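Local coordinates for CrtC domain-containing protein (Fusarium vanettenii 77-13-4, PDB 7A0Q) that probably hydrates the isoflavonoid phytoalexin kievitone, acting as a kievitone hydratase of the lyase class with a lipocalin-like, calycin-type fold, at residues A[286-291]-A[296-301]. Numbering follows the deposited sequence. Where two conformers were deposited one is given.
Sequences DWKLKI and DFKLSS
Trp287 with Leu299 and Leu289 with Phe297 are the two hydrogen-bonded pairs that join segments 286-291 and 296-301, which run antiparallel at 166° with their axes 4.7 Å apart. Each pair exchanges two backbone bonds, the straightest from Leu299 N to Trp287 O (2.9 Å, 177° at the hydrogen). The apolar side chains of these pairs share one face. There Leu299 reaches diagonally past its direct partner: its CD1 lies 3.7 Å from Leu289 CG, the two leucines crossing at about a right angle, and 4.0 Å from Trp287 CB. The Trp287 ring turns its CZ3 edge to Ser301 N, while Phe222 packs edge-to-face with it. Ile291 CD1 comes within 3.6 Å of Phe297 CE2.

The other face is polar. Ser300 OG donates to Asp286 OD1 at 2.7 Å, nearly along the carboxylate C-O bond. Bent at three torsions, the Lys298 chain crosses Asp286 obliquely; its NZ donates to Ser300 OG at 3.2 Å and lies 3.5 Å from Asp286 OD1, a salt bridge whose hydrogen bond is weak. Arg272 NE, on the neighbouring strand 259-275, forms a salt bridge with Asp286 OD2. With a cation near each oxygen, the charge of this buried carboxylate is probably balanced. The apolar face, packed against the non-adjacent strands 218-225 and 331-343, probably lines the interior of the eight-stranded lipocalin-like barrel, while charge pairing ties the Asp286 end of the opposite face.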
# COMPACT_ATOMS: atom_id res chain seq x y z
N ASP A 286 -0.66 17.84 -1.60
CA ASP A 286 -0.46 17.78 -3.04
C ASP A 286 1.02 17.56 -3.29
O ASP A 286 1.86 17.86 -2.44
CB ASP A 286 -0.93 19.07 -3.75
CG ASP A 286 -2.41 19.33 -3.54
OD1 ASP A 286 -3.24 18.85 -4.34
OD2 ASP A 286 -2.76 20.01 -2.55
N TRP A 287 1.34 17.01 -4.46
CA TRP A 287 2.72 16.65 -4.79
C TRP A 287 2.94 16.80 -6.29
O TRP A 287 2.01 16.73 -7.10
CB TRP A 287 3.06 15.20 -4.37
CG TRP A 287 2.86 14.91 -2.93
CD1 TRP A 287 3.81 14.93 -1.94
CD2 TRP A 287 1.63 14.56 -2.29
NE1 TRP A 287 3.23 14.63 -0.73
CE2 TRP A 287 1.90 14.40 -0.92
CE3 TRP A 287 0.32 14.37 -2.75
CZ2 TRP A 287 0.90 14.06 0.00
CZ3 TRP A 287 -0.66 14.03 -1.84
CH2 TRP A 287 -0.36 13.88 -0.48
N LYS A 288 4.21 16.96 -6.65
CA LYS A 288 4.68 16.75 -8.01
C LYS A 288 5.75 15.66 -8.01
O LYS A 288 6.60 15.63 -7.12
CB LYS A 288 5.23 18.04 -8.63
CG LYS A 288 4.15 19.01 -9.08
CD LYS A 288 4.74 20.25 -9.75
CE LYS A 288 3.99 21.51 -9.34
NZ LYS A 288 4.12 22.61 -10.34
N LEU A 289 5.69 14.79 -9.01
CA LEU A 289 6.74 13.80 -9.27
C LEU A 289 7.19 13.94 -10.71
O LEU A 289 6.36 14.00 -11.62
CB LEU A 289 6.25 12.37 -9.04
CG LEU A 289 5.78 12.00 -7.63
CD1 LEU A 289 5.05 10.65 -7.67
CD2 LEU A 289 6.94 11.94 -6.65
N LYS A 290 8.50 13.98 -10.91
CA LYS A 290 9.10 13.94 -12.24
C LYS A 290 9.90 12.64 -12.28
O LYS A 290 10.95 12.55 -11.64
CB LYS A 290 9.99 15.16 -12.45
CG LYS A 290 10.79 15.18 -13.72
CD LYS A 290 11.15 16.61 -14.09
CE LYS A 290 11.55 16.71 -15.55
NZ LYS A 290 10.63 15.91 -16.40
N ILE A 291 9.41 11.63 -12.99
CA ILE A 291 10.09 10.33 -13.05
C ILE A 291 10.96 10.30 -14.30
O ILE A 291 10.46 10.40 -15.43
CB ILE A 291 9.08 9.16 -13.03
CG1 ILE A 291 8.19 9.27 -11.79
CG2 ILE A 291 9.84 7.83 -13.04
CD1 ILE A 291 7.08 8.20 -11.70
N ASP A 296 5.79 13.10 -15.92
CA ASP A 296 5.63 13.95 -14.75
C ASP A 296 4.17 13.95 -14.33
O ASP A 296 3.27 13.76 -15.15
CB ASP A 296 6.15 15.39 -14.97
CG ASP A 296 5.62 16.03 -16.24
OD1 ASP A 296 4.50 15.69 -16.68
OD2 ASP A 296 6.33 16.89 -16.80
N PHE A 297 3.96 14.13 -13.04
CA PHE A 297 2.65 13.92 -12.44
C PHE A 297 2.36 14.99 -11.39
O PHE A 297 3.26 15.42 -10.66
CB PHE A 297 2.56 12.53 -11.80
CG PHE A 297 2.96 11.42 -12.72
CD1 PHE A 297 2.02 10.80 -13.52
CD2 PHE A 297 4.30 11.04 -12.83
CE1 PHE A 297 2.40 9.79 -14.40
CE2 PHE A 297 4.68 10.04 -13.70
CZ PHE A 297 3.73 9.41 -14.48
N LYS A 298 1.09 15.40 -11.33
CA LYS A 298 0.57 16.32 -10.33
C LYS A 298 -0.47 15.55 -9.53
O LYS A 298 -1.50 15.16 -10.08
CB LYS A 298 -0.04 17.56 -11.00
CG LYS A 298 -0.75 18.50 -10.05
CD LYS A 298 0.21 19.14 -9.05
CE LYS A 298 -0.29 18.98 -7.62
NZ LYS A 298 -1.75 19.28 -7.48
N LEU A 299 -0.20 15.32 -8.25
CA LEU A 299 -0.99 14.41 -7.43
C LEU A 299 -1.66 15.17 -6.29
O LEU A 299 -1.08 16.10 -5.72
CB LEU A 299 -0.11 13.28 -6.88
CG LEU A 299 0.86 12.64 -7.89
CD1 LEU A 299 2.29 13.22 -7.79
CD2 LEU A 299 0.86 11.11 -7.75
N SER A 300 -2.88 14.76 -5.95
CA SER A 300 -3.67 15.47 -4.94
C SER A 300 -4.39 14.48 -4.04
O SER A 300 -5.04 13.55 -4.52
CB SER A 300 -4.70 16.39 -5.61
OG SER A 300 -4.04 17.30 -6.46
N SER A 301 -4.28 14.69 -2.74
CA SER A 301 -5.03 13.87 -1.80
C SER A 301 -6.53 14.11 -1.99
O SER A 301 -6.97 15.25 -2.17
CB SER A 301 -4.60 14.16 -0.37
OG SER A 301 -5.24 13.27 0.53